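Local coordinates for protein K5 lyase (Enterobacteria phage k1-5, PDB 2X3H) that probably cleaves the K5 capsular polysaccharide of its bacterial host by an eliminative lyase reaction, as an enzyme built like a trimeric phage tail spike, at residues 287-292 with 312-317; 304-309 with 331-336; 317-322 with 352-357. All blocks are in the same frame, centred on the assembly; numbering follows the deposited sequence.

Contact 1: 287-292 with 312-317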
ATOM      1  N   ASN A 287     -21.006  -0.289  -1.224  1.00  5.18           N
ATOM      2  CA  ASN A 287     -22.212  -0.840  -0.611  1.00  4.69           C
ATOM      3  C   ASN A 287     -22.514  -2.306  -0.932  1.00  5.58           C
ATOM      4  O   ASN A 287     -23.577  -2.654  -1.461  1.00  5.82           O
ATOM      5  CB  ASN A 287     -23.402   0.091  -0.867  1.00  5.51           C
ATOM      6  CG  ASN A 287     -23.261   1.375  -0.095  1.00  6.12           C
ATOM      7  OD1 ASN A 287     -23.638   1.431   1.072  1.00  6.88           O
ATOM      8  ND2 ASN A 287     -22.606   2.375  -0.693  1.00  7.23           N
ATOM      9  N   PRO A 288     -21.590  -3.184  -0.542  1.00  5.71           N
ATOM     10  CA  PRO A 288     -21.857  -4.593  -0.711  1.00  6.18           C
ATOM     11  C   PRO A 288     -22.893  -5.007   0.327  1.00  6.38           C
ATOM     12  O   PRO A 288     -23.226  -4.223   1.240  1.00  6.49           O
ATOM     13  CB  PRO A 288     -20.501  -5.238  -0.410  1.00  6.98           C
ATOM     14  CG  PRO A 288     -19.868  -4.308   0.599  1.00  6.34           C
ATOM     15  CD  PRO A 288     -20.322  -2.918   0.170  1.00  6.75           C
ATOM     16  N   LYS A 289     -23.398  -6.228   0.199  1.00  6.93           N
ATOM     17  CA  LYS A 289     -24.444  -6.707   1.095  1.00  7.49           C
ATOM     18  C   LYS A 289     -23.920  -7.621   2.197  1.00  7.36           C
ATOM     19  O   LYS A 289     -24.669  -7.978   3.104  1.00  8.33           O
ATOM     20  CB  LYS A 289     -25.548  -7.421   0.313  1.00 10.49           C
ATOM     21  CG  LYS A 289     -26.547  -6.490  -0.362  1.00 13.04           C
ATOM     22  CD  LYS A 289     -26.075  -6.026  -1.717  1.00 15.47           C
ATOM     23  CE  LYS A 289     -27.255  -5.682  -2.618  1.00 15.68           C
ATOM     24  NZ  LYS A 289     -28.240  -4.781  -1.965  1.00 18.08           N
ATOM     25  N   TYR A 290     -22.639  -7.995   2.130  1.00  6.46           N
ATOM     26  CA  TYR A 290     -22.054  -8.833   3.184  1.00  6.86           C
ATOM     27  C   TYR A 290     -20.608  -8.505   3.511  1.00  6.44           C
ATOM     28  O   TYR A 290     -20.275  -8.295   4.674  1.00  6.15           O
ATOM     29  CB  TYR A 290     -22.189 -10.322   2.849  1.00  6.99           C
ATOM     30  CG  TYR A 290     -21.804 -11.216   4.012  1.00  7.22           C
ATOM     31  CD1 TYR A 290     -22.722 -11.530   5.007  1.00  8.15           C
ATOM     32  CD2 TYR A 290     -20.504 -11.715   4.138  1.00  7.10           C
ATOM     33  CE1 TYR A 290     -22.369 -12.336   6.082  1.00  8.91           C
ATOM     34  CE2 TYR A 290     -20.146 -12.527   5.199  1.00  7.08           C
ATOM     35  CZ  TYR A 290     -21.084 -12.835   6.172  1.00  8.27           C
ATOM     36  OH  TYR A 290     -20.747 -13.648   7.239  1.00  8.91           O
ATOM     37  N   ALA A 291     -19.744  -8.468   2.495  1.00  5.99           N
ATOM     38  CA  ALA A 291     -18.327  -8.168   2.741  1.00  5.85           C
ATOM     39  C   ALA A 291     -17.665  -7.558   1.520  1.00  5.75           C
ATOM     40  O   ALA A 291     -18.070  -7.830   0.384  1.00  5.96           O
ATOM     41  CB  ALA A 291     -17.595  -9.418   3.148  1.00  6.15           C
ATOM     42  N   ALA A 292     -16.648  -6.730   1.741  1.00  5.09           N
ATOM     43  CA  ALA A 292     -15.841  -6.257   0.614  1.00  4.96           C
ATOM     44  C   ALA A 292     -14.999  -7.400   0.054  1.00  5.55           C
ATOM     45  O   ALA A 292     -15.016  -7.664  -1.153  1.00  5.34           O
ATOM     46  CB  ALA A 292     -14.946  -5.081   1.022  1.00  5.37           C
ATOM     47  N   THR A 312     -25.448   3.177   2.190  1.00  8.78           N
ATOM     48  CA  THR A 312     -26.731   2.984   1.487  1.00  9.77           C
ATOM     49  C   THR A 312     -27.096   1.505   1.311  1.00 10.01           C
ATOM     50  O   THR A 312     -27.944   1.159   0.472  1.00 10.91           O
ATOM     51  CB  THR A 312     -26.749   3.667   0.107  1.00 11.49           C
ATOM     52  OG1 THR A 312     -25.787   3.056  -0.756  1.00 13.61           O
ATOM     53  CG2 THR A 312     -26.472   5.160   0.245  1.00 13.08           C
ATOM     54  N   SER A 313     -26.438   0.641   2.080  1.00  8.14           N
ATOM     55  CA  SER A 313     -26.603  -0.811   1.947  1.00  8.23           C
ATOM     56  C   SER A 313     -27.680  -1.391   2.851  1.00  7.86           C
ATOM     57  O   SER A 313     -27.854  -0.937   3.986  1.00  8.29           O
ATOM     58  CB  SER A 313     -25.298  -1.520   2.283  1.00  8.43           C
ATOM     59  OG  SER A 313     -25.498  -2.922   2.269  1.00  8.20           O
ATOM     60  N   ASP A 314     -28.380  -2.416   2.363  1.00  8.67           N
ATOM     61  CA  ASP A 314     -29.346  -3.131   3.193  1.00  9.31           C
ATOM     62  C   ASP A 314     -28.739  -4.331   3.939  1.00  8.10           C
ATOM     63  O   ASP A 314     -29.465  -5.129   4.536  1.00  9.37           O
ATOM     64  CB  ASP A 314     -30.603  -3.537   2.393  1.00 11.22           C
ATOM     65  CG  ASP A 314     -30.309  -4.500   1.248  1.00 13.98           C
ATOM     66  OD1 ASP A 314     -29.173  -5.018   1.149  1.00 15.58           O
ATOM     67  OD2 ASP A 314     -31.235  -4.756   0.432  1.00 14.17           O
ATOM     68  N   ALA A 315     -27.408  -4.431   3.939  1.00  7.78           N
ATOM     69  CA  ALA A 315     -26.715  -5.454   4.710  1.00  7.73           C
ATOM     70  C   ALA A 315     -27.215  -5.477   6.153  1.00  7.30           C
ATOM     71  O   ALA A 315     -27.354  -4.428   6.781  1.00  7.98           O
ATOM     72  CB  ALA A 315     -25.210  -5.169   4.702  1.00  7.51           C
ATOM     73  N   ARG A 316     -27.461  -6.673   6.681  1.00  8.37           N
ATOM     74  CA  ARG A 316     -27.774  -6.849   8.098  1.00  8.97           C
ATOM     75  C   ARG A 316     -26.525  -7.139   8.914  1.00  9.10           C
ATOM     76  O   ARG A 316     -26.494  -6.905  10.123  1.00  8.92           O
ATOM     77  CB  ARG A 316     -28.790  -7.979   8.284  1.00 11.87           C
ATOM     78  CG  ARG A 316     -30.127  -7.643   7.654  1.00 14.43           C
ATOM     79  CD  ARG A 316     -30.849  -6.609   8.503  1.00 17.97           C
ATOM     80  NE  ARG A 316     -31.516  -7.253   9.632  1.00 21.82           N
ATOM     81  CZ  ARG A 316     -32.532  -8.105   9.487  1.00 23.18           C
ATOM     82  NH1 ARG A 316     -32.973  -8.406   8.271  1.00 24.40           N
ATOM     83  NH2 ARG A 316     -33.099  -8.665  10.547  1.00 24.72           N
ATOM     84  N   GLN A 317     -25.512  -7.684   8.243  1.00  8.62           N
ATOM     85  CA  GLN A 317     -24.216  -7.954   8.858  1.00  9.43           C
ATOM     86  C   GLN A 317     -23.125  -7.438   7.932  1.00  9.05           C
ATOM     87  O   GLN A 317     -22.755  -8.094   6.958  1.00  9.23           O
ATOM     88  CB  GLN A 317     -24.036  -9.453   9.082  1.00 11.74           C
ATOM     89  CG  GLN A 317     -25.029 -10.071  10.055  1.00 14.52           C
ATOM     90  CD  GLN A 317     -24.989 -11.593  10.028  1.00 17.11           C
ATOM     91  OE1 GLN A 317     -24.783 -12.203   8.974  1.00 19.29           O
ATOM     92  NE2 GLN A 317     -25.217 -12.216  11.181  1.00 19.05           N
TER
HETATM   93  O   HOH W   1     -25.225  -8.998   5.673  1.00 12.48           O
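Ser313 and Ala315 press against the backbone of Pro288 and Lys289 where two loops of successive coils of a right-handed parallel beta-helix lie side by side, their directions only 13° apart. The tight part is at Ser313 and Ala315, both buried. OG of Ser313, swung anti to its own backbone N (chi1 175°), donates to Pro288 O at 2.8 Å, coming in tilted from the carbonyl plane, and accepts from Ala315 N at 3.0 Å, which closes an ST turn. The one hydroxyl thus closes the turn of its own loop and ties it to the neighbouring coil. The CB of Ala315 sits 3.3 Å from Lys289 O, and that oxygen also takes a bond from a water held by Gln317 N, which fills in where the two backbones do not bond directly. At one end the amide of Asn287 crosses the Thr312 side chain at about a right angle and receives Thr312 N on OD1, although the position of that oxygen is less sure; ND2 of Asn287 hydrogen-bonds Asp309 OD2. The solvent side is looser. Lys289, bent at chi2 and chi4, brings NZ to OD1 of Asp314 in a weak salt bridge of 3.3 Å and also makes a cation-pi contact with Tyr209. Gln317 runs alongside Tyr290, amide and ring planes 68° apart, and its OE1 lies near the ring plane, 3.8 Å from the edge atom CE1 of Tyr290.

Contact 2: 304-309 with 331-336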
ATOM      1  N   SER A 304      -4.472  -5.609  -0.311  1.00  7.00           N
ATOM      2  CA  SER A 304      -3.971  -4.271   0.013  1.00  8.06           C
ATOM      3  C   SER A 304      -4.855  -3.162  -0.544  1.00  8.00           C
ATOM      4  O   SER A 304      -5.166  -3.166  -1.731  1.00  8.80           O
ATOM      5  CB  SER A 304      -2.538  -4.134  -0.517  1.00  9.36           C
ATOM      6  OG  SER A 304      -1.982  -2.875  -0.189  1.00 11.95           O
ATOM      7  N   ASP A 305      -5.237  -2.216   0.320  1.00  7.09           N
ATOM      8  CA  ASP A 305      -6.002  -1.001  -0.073  1.00  7.74           C
ATOM      9  C   ASP A 305      -7.447  -1.337  -0.457  1.00  6.96           C
ATOM     10  O   ASP A 305      -7.783  -1.485  -1.631  1.00  7.77           O
ATOM     11  CB  ASP A 305      -5.278  -0.193  -1.163  1.00  9.67           C
ATOM     12  CG  ASP A 305      -3.976   0.419  -0.664  1.00 11.68           C
ATOM     13  OD1 ASP A 305      -3.842   0.611   0.555  1.00 12.87           O
ATOM     14  OD2 ASP A 305      -3.086   0.704  -1.495  1.00 15.44           O
ATOM     15  N   VAL A 306      -8.270  -1.476   0.571  1.00  5.61           N
ATOM     16  CA  VAL A 306      -9.667  -1.893   0.449  1.00  5.23           C
ATOM     17  C   VAL A 306     -10.552  -0.806   1.040  1.00  5.63           C
ATOM     18  O   VAL A 306     -10.448  -0.504   2.236  1.00  6.19           O
ATOM     19  CB  VAL A 306      -9.916  -3.215   1.204  1.00  6.03           C
ATOM     20  CG1 VAL A 306     -11.397  -3.623   1.121  1.00  7.05           C
ATOM     21  CG2 VAL A 306      -8.972  -4.325   0.676  1.00  6.32           C
ATOM     22  N   LEU A 307     -11.391  -0.186   0.202  1.00  4.85           N
ATOM     23  CA  LEU A 307     -12.251   0.899   0.674  1.00  5.04           C
ATOM     24  C   LEU A 307     -13.675   0.381   0.609  1.00  5.39           C
ATOM     25  O   LEU A 307     -14.135  -0.059  -0.446  1.00  5.70           O
ATOM     26  CB  LEU A 307     -12.090   2.158  -0.195  1.00  5.97           C
ATOM     27  CG  LEU A 307     -12.733   3.444   0.342  1.00  6.76           C
ATOM     28  CD1 LEU A 307     -12.079   4.616  -0.350  1.00  8.61           C
ATOM     29  CD2 LEU A 307     -14.261   3.474   0.144  1.00  7.71           C
ATOM     30  N   VAL A 308     -14.376   0.428   1.732  1.00  5.23           N
ATOM     31  CA  VAL A 308     -15.743  -0.097   1.762  1.00  6.47           C
ATOM     32  C   VAL A 308     -16.694   0.875   2.450  1.00  6.49           C
ATOM     33  O   VAL A 308     -16.386   1.410   3.512  1.00  6.80           O
ATOM     34  CB  VAL A 308     -15.803  -1.542   2.344  1.00  8.63           C
ATOM     35  CG1 VAL A 308     -15.182  -1.611   3.703  1.00 10.31           C
ATOM     36  CG2 VAL A 308     -17.241  -2.096   2.357  1.00  8.76           C
ATOM     37  N   ASP A 309     -17.825   1.147   1.797  1.00  5.16           N
ATOM     38  CA  ASP A 309     -18.880   1.992   2.365  1.00  5.56           C
ATOM     39  C   ASP A 309     -20.165   1.191   2.471  1.00  5.61           C
ATOM     40  O   ASP A 309     -20.496   0.451   1.549  1.00  5.69           O
ATOM     41  CB  ASP A 309     -19.131   3.202   1.476  1.00  6.49           C
ATOM     42  CG  ASP A 309     -20.306   4.051   1.959  1.00  8.01           C
ATOM     43  OD1 ASP A 309     -20.412   4.264   3.182  1.00  9.69           O
ATOM     44  OD2 ASP A 309     -21.111   4.509   1.113  1.00  9.48           O
ATOM     45  N   ASN A 331      -3.963  -5.346   4.274  1.00  7.32           N
ATOM     46  CA  ASN A 331      -3.454  -4.013   4.594  1.00  7.40           C
ATOM     47  C   ASN A 331      -4.419  -2.903   4.178  1.00  7.27           C
ATOM     48  O   ASN A 331      -4.958  -2.913   3.073  1.00  7.64           O
ATOM     49  CB  ASN A 331      -2.065  -3.796   3.962  1.00  9.81           C
ATOM     50  CG  ASN A 331      -1.271  -2.662   4.646  1.00 12.36           C
ATOM     51  OD1 ASN A 331      -0.926  -1.673   4.010  1.00 16.24           O
ATOM     52  ND2 ASN A 331      -0.990  -2.808   5.937  1.00 14.23           N
ATOM     53  N   ASN A 332      -4.652  -1.969   5.090  1.00  6.41           N
ATOM     54  CA  ASN A 332      -5.419  -0.750   4.818  1.00  6.94           C
ATOM     55  C   ASN A 332      -6.865  -1.004   4.405  1.00  6.86           C
ATOM     56  O   ASN A 332      -7.247  -0.725   3.267  1.00  6.93           O
ATOM     57  CB  ASN A 332      -4.722   0.102   3.753  1.00  8.54           C
ATOM     58  CG  ASN A 332      -3.411   0.681   4.229  1.00 10.82           C
ATOM     59  OD1 ASN A 332      -2.577   1.080   3.414  1.00 14.19           O
ATOM     60  ND2 ASN A 332      -3.216   0.714   5.535  1.00 10.22           N
ATOM     61  N   VAL A 333      -7.659  -1.519   5.340  1.00  4.61           N
ATOM     62  CA  VAL A 333      -9.106  -1.634   5.163  1.00  4.52           C
ATOM     63  C   VAL A 333      -9.762  -0.391   5.763  1.00  4.63           C
ATOM     64  O   VAL A 333      -9.760  -0.205   6.981  1.00  5.70           O
ATOM     65  CB  VAL A 333      -9.678  -2.881   5.856  1.00  5.21           C
ATOM     66  CG1 VAL A 333     -11.163  -3.029   5.551  1.00  6.94           C
ATOM     67  CG2 VAL A 333      -8.910  -4.129   5.419  1.00  5.84           C
ATOM     68  N   LEU A 334     -10.312   0.459   4.910  1.00  4.13           N
ATOM     69  CA  LEU A 334     -11.009   1.660   5.358  1.00  5.49           C
ATOM     70  C   LEU A 334     -12.502   1.395   5.202  1.00  5.00           C
ATOM     71  O   LEU A 334     -12.996   1.229   4.085  1.00  4.61           O
ATOM     72  CB  LEU A 334     -10.558   2.861   4.520  1.00  5.81           C
ATOM     73  CG  LEU A 334     -11.254   4.218   4.722  1.00  9.16           C
ATOM     74  CD1 LEU A 334     -11.731   4.473   6.131  1.00 11.88           C
ATOM     75  CD2 LEU A 334     -10.432   5.388   4.151  1.00  8.23           C
ATOM     76  N   MET A 335     -13.210   1.318   6.322  1.00  5.02           N
ATOM     77  CA  MET A 335     -14.640   1.006   6.280  1.00  4.30           C
ATOM     78  C   MET A 335     -15.465   2.106   6.952  1.00  4.71           C
ATOM     79  O   MET A 335     -15.103   2.618   8.012  1.00  5.61           O
ATOM     80  CB  MET A 335     -14.887  -0.358   6.934  1.00  4.85           C
ATOM     81  CG  MET A 335     -16.353  -0.801   6.997  1.00  5.20           C
ATOM     82  SD  MET A 335     -16.387  -2.542   7.437  1.00  7.16           S
ATOM     83  CE  MET A 335     -17.942  -2.709   8.314  1.00  7.38           C
ATOM     84  N   SER A 336     -16.578   2.476   6.327  1.00  5.16           N
ATOM     85  CA  SER A 336     -17.431   3.493   6.915  1.00  5.90           C
ATOM     86  C   SER A 336     -18.883   3.237   6.547  1.00  5.69           C
ATOM     87  O   SER A 336     -19.178   2.303   5.814  1.00  6.13           O
ATOM     88  CB  SER A 336     -16.991   4.887   6.466  1.00  7.47           C
ATOM     89  OG  SER A 336     -17.273   5.100   5.095  1.00  9.18           O
TER
HETATM   90  O   HOH W   2     -15.305   4.172   3.508  1.00 10.67           O
HETATM   91  O   HOH W   3     -19.393   6.526   4.062  1.00 14.81           O
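Two neighbouring rungs of a parallel beta-helix meet here, strands 304-309 and 331-336 running in register with an angle of 3° between them and their axes 4.8 Å apart. Five backbone hydrogen bonds join them. Val306 and Val308 supply four, each using both N and O: Val306 N gives to Asn332 O, Val306 O takes from Leu334 N at 2.8 Å, Val308 N gives to Leu334 O, and Val308 O takes from Ser336 N. Asp305 N to Asn331 O is the fifth. Side chains of matching positions lie one above the other. Val306 over Val333 and Val308 over Met335 line one face, where Ile352 and Ala292 cover them; CG1 of Val308, placed between its backbone N and carbonyl carbon (chi1 55°), presses on Met335 CB at 3.5 Å, a tight fit beside a thioether chain that extends onward. Leu307 and Leu334 lie on the other face, which packs against a second subunit. Asp305 and Asn332, both with positive phi, lie side by side and point the same way, carboxylate and amide nearly coplanar (8°). OD2 of Asp305 bonds Ser304 of the second subunit, and Ser304 bonds Asp305 of the third, so the pair recurs around the trimer. Asp309 OD2 hydrogen-bonds OH of Tyr250 of the second subunit. At the C-terminal end one water donates to both Val308 O and Ser336 OG, while another takes a bond from Ser336 OG at 2.8 Å and gives one to Asp309 OD1 at 2.6 Å.

Contact 3: 317-322 with 352-357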
ATOM      1  N   GLN A 317     -25.512  -7.684   8.243  1.00  8.62           N
ATOM      2  CA  GLN A 317     -24.216  -7.954   8.858  1.00  9.43           C
ATOM      3  C   GLN A 317     -23.125  -7.438   7.932  1.00  9.05           C
ATOM      4  O   GLN A 317     -22.755  -8.094   6.958  1.00  9.23           O
ATOM      5  CB  GLN A 317     -24.036  -9.453   9.082  1.00 11.74           C
ATOM      6  CG  GLN A 317     -25.029 -10.071  10.055  1.00 14.52           C
ATOM      7  CD  GLN A 317     -24.989 -11.593  10.028  1.00 17.11           C
ATOM      8  OE1 GLN A 317     -24.783 -12.203   8.974  1.00 19.29           O
ATOM      9  NE2 GLN A 317     -25.217 -12.216  11.181  1.00 19.05           N
ATOM     10  N   ALA A 318     -22.616  -6.248   8.243  1.00  7.32           N
ATOM     11  CA  ALA A 318     -21.642  -5.578   7.394  1.00  6.79           C
ATOM     12  C   ALA A 318     -20.228  -5.999   7.773  1.00  7.02           C
ATOM     13  O   ALA A 318     -19.859  -5.933   8.945  1.00  7.24           O
ATOM     14  CB  ALA A 318     -21.796  -4.060   7.509  1.00  6.46           C
ATOM     15  N   HIS A 319     -19.458  -6.440   6.780  1.00  5.58           N
ATOM     16  CA  HIS A 319     -18.055  -6.852   6.994  1.00  5.78           C
ATOM     17  C   HIS A 319     -17.085  -6.109   6.078  1.00  5.58           C
ATOM     18  O   HIS A 319     -17.417  -5.784   4.938  1.00  5.48           O
ATOM     19  CB  HIS A 319     -17.861  -8.350   6.715  1.00  5.60           C
ATOM     20  CG  HIS A 319     -18.655  -9.257   7.597  1.00  5.86           C
ATOM     21  ND1 HIS A 319     -19.996  -9.515   7.396  1.00  6.63           N
ATOM     22  CD2 HIS A 319     -18.282 -10.003   8.663  1.00  6.14           C
ATOM     23  CE1 HIS A 319     -20.413 -10.393   8.297  1.00  6.50           C
ATOM     24  NE2 HIS A 319     -19.394 -10.691   9.088  1.00  6.42           N
ATOM     25  N   GLY A 320     -15.860  -5.892   6.572  1.00  5.33           N
ATOM     26  CA  GLY A 320     -14.786  -5.346   5.749  1.00  4.76           C
ATOM     27  C   GLY A 320     -14.138  -6.513   5.015  1.00  4.99           C
ATOM     28  O   GLY A 320     -14.464  -6.778   3.845  1.00  4.66           O
ATOM     29  N   VAL A 321     -13.266  -7.234   5.724  1.00  4.57           N
ATOM     30  CA  VAL A 321     -12.598  -8.424   5.175  1.00  4.74           C
ATOM     31  C   VAL A 321     -12.819  -9.621   6.107  1.00  5.31           C
ATOM     32  O   VAL A 321     -12.749  -9.487   7.325  1.00  5.93           O
ATOM     33  CB  VAL A 321     -11.068  -8.186   4.992  1.00  5.44           C
ATOM     34  CG1 VAL A 321     -10.389  -9.425   4.402  1.00  6.16           C
ATOM     35  CG2 VAL A 321     -10.807  -6.958   4.127  1.00  6.32           C
ATOM     36  N   THR A 322     -13.109 -10.787   5.530  1.00  4.46           N
ATOM     37  CA  THR A 322     -13.151 -12.014   6.304  1.00  4.77           C
ATOM     38  C   THR A 322     -11.999 -12.898   5.846  1.00  5.24           C
ATOM     39  O   THR A 322     -11.567 -12.829   4.691  1.00  5.21           O
ATOM     40  CB  THR A 322     -14.493 -12.772   6.155  1.00  5.26           C
ATOM     41  OG1 THR A 322     -14.522 -13.468   4.906  1.00  5.57           O
ATOM     42  CG2 THR A 322     -15.675 -11.790   6.248  1.00  6.65           C
ATOM     43  N   ILE A 352     -15.070  -5.115  10.913  1.00  5.00           N
ATOM     44  CA  ILE A 352     -14.113  -4.702   9.874  1.00  4.92           C
ATOM     45  C   ILE A 352     -13.152  -5.831   9.473  1.00  5.10           C
ATOM     46  O   ILE A 352     -12.701  -5.899   8.317  1.00  5.36           O
ATOM     47  CB  ILE A 352     -13.358  -3.391  10.262  1.00  4.82           C
ATOM     48  CG1 ILE A 352     -12.624  -2.788   9.059  1.00  5.23           C
ATOM     49  CG2 ILE A 352     -12.389  -3.621  11.413  1.00  6.11           C
ATOM     50  CD1 ILE A 352     -12.262  -1.337   9.243  1.00  4.71           C
ATOM     51  N   ALA A 353     -12.853  -6.711  10.428  1.00  4.68           N
ATOM     52  CA  ALA A 353     -12.027  -7.888  10.145  1.00  4.23           C
ATOM     53  C   ALA A 353     -12.580  -9.056  10.954  1.00  5.04           C
ATOM     54  O   ALA A 353     -12.726  -8.956  12.175  1.00  5.94           O
ATOM     55  CB  ALA A 353     -10.565  -7.616  10.520  1.00  5.51           C
ATOM     56  N   ARG A 354     -12.882 -10.154  10.266  1.00  5.18           N
ATOM     57  CA  ARG A 354     -13.443 -11.345  10.900  1.00  5.21           C
ATOM     58  C   ARG A 354     -12.533 -12.529  10.642  1.00  5.24           C
ATOM     59  O   ARG A 354     -12.247 -12.842   9.488  1.00  5.32           O
ATOM     60  CB  ARG A 354     -14.852 -11.625  10.346  1.00  5.94           C
ATOM     61  CG  ARG A 354     -15.489 -12.882  10.908  1.00  6.06           C
ATOM     62  CD  ARG A 354     -16.943 -13.021  10.430  1.00  7.52           C
ATOM     63  NE  ARG A 354     -17.593 -14.211  10.969  1.00  9.65           N
ATOM     64  CZ  ARG A 354     -18.887 -14.483  10.825  1.00 10.88           C
ATOM     65  NH1 ARG A 354     -19.687 -13.639  10.169  1.00 10.54           N
ATOM     66  NH2 ARG A 354     -19.382 -15.602  11.343  1.00 11.95           N
ATOM     67  N   PHE A 355     -12.072 -13.163  11.721  1.00  4.51           N
ATOM     68  CA  PHE A 355     -11.146 -14.278  11.632  1.00  4.87           C
ATOM     69  C   PHE A 355     -11.934 -15.536  11.911  1.00  5.38           C
ATOM     70  O   PHE A 355     -12.296 -15.836  13.054  1.00  5.38           O
ATOM     71  CB  PHE A 355      -9.967 -14.060  12.595  1.00  5.38           C
ATOM     72  CG  PHE A 355      -9.189 -12.802  12.279  1.00  5.41           C
ATOM     73  CD1 PHE A 355      -9.580 -11.586  12.815  1.00  5.44           C
ATOM     74  CD2 PHE A 355      -8.106 -12.827  11.415  1.00  6.39           C
ATOM     75  CE1 PHE A 355      -8.876 -10.412  12.492  1.00  6.28           C
ATOM     76  CE2 PHE A 355      -7.407 -11.673  11.094  1.00  6.23           C
ATOM     77  CZ  PHE A 355      -7.795 -10.465  11.637  1.00  6.56           C
ATOM     78  N   ILE A 356     -12.221 -16.247  10.829  1.00  5.63           N
ATOM     79  CA  ILE A 356     -13.188 -17.336  10.839  1.00  5.96           C
ATOM     80  C   ILE A 356     -12.556 -18.661  11.220  1.00  7.27           C
ATOM     81  O   ILE A 356     -11.493 -19.020  10.724  1.00  7.37           O
ATOM     82  CB  ILE A 356     -13.797 -17.526   9.435  1.00  6.41           C
ATOM     83  CG1 ILE A 356     -14.533 -16.265   8.987  1.00  6.12           C
ATOM     84  CG2 ILE A 356     -14.695 -18.765   9.384  1.00  6.74           C
ATOM     85  CD1 ILE A 356     -14.988 -16.305   7.533  1.00  7.91           C
ATOM     86  N   GLY A 357     -13.233 -19.399  12.087  1.00  6.75           N
ATOM     87  CA  GLY A 357     -12.813 -20.767  12.377  1.00  6.94           C
ATOM     88  C   GLY A 357     -11.407 -20.863  12.929  1.00  6.82           C
ATOM     89  O   GLY A 357     -11.117 -20.284  13.974  1.00  8.71           O
TER
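Fully extended from CG to NE, with CG anti to the backbone N (chi1 178°), Arg354 reaches across to the His319 imidazole at an oblique angle; the CG of His319 lies beside its own backbone N. NH1 of Arg354 donates to His319 NE2 at 3.2 Å: NE2 lies close to the guanidinium plane, at its edge, while NH1 approaches 28° out of the imidazole plane. Arg354 CD packs 3.7 Å from CD2 of the His319 ring, and the two planes are 21° apart. Both groups have second partners: His319 ND1 bonds Tyr290 O, with a weak further bond to Gln317 O, and Arg354 NE forms a salt bridge with Glu379. The bonds at ND1 and NE2 probably limit the ring's rotation. The backbones pair in parallel. Val321 N approaches Ile352 O from above its carbonyl plane, and Arg354 N bonds Val321 O at 3.0 Å. Gly320 lets the chain come close at the corner, its CA 3.4 Å from Ile352 O. Farther along, CD1 of Ile356 touches Thr322 CB at 3.8 Å. Corners at Gly320 and Ile352 that stack one above the other, followed by short paired strands, are characteristic of successive coils in a parallel beta-helix.

Overall arrangement
The three contacts lie on adjoining coils of one beta-helix, with centres about 14 Å (contacts 1 and 2), about 12 Å (1 and 3) and about 12 Å (2 and 3) apart. Contact 1 adjoins contact 2 where Pro288 CG packs 3.9 Å from Val308 CG2, and Ala292 CB lies 3.8 Å from Val306 CG1. Contacts 2 and 3 meet across the interior: Val333 CG2 is 3.6 Å from Val321 CG2, and Met335 SD is 3.5 Å from Gly320 N. Contact 1 shares Gln317 with contact 3, and Tyr290 OH comes within 3.1 Å of Arg354 NH1. Contact 2 alone reaches both other subunits; the geometry by itself assigns no catalytic or substrate-binding role to these contacts.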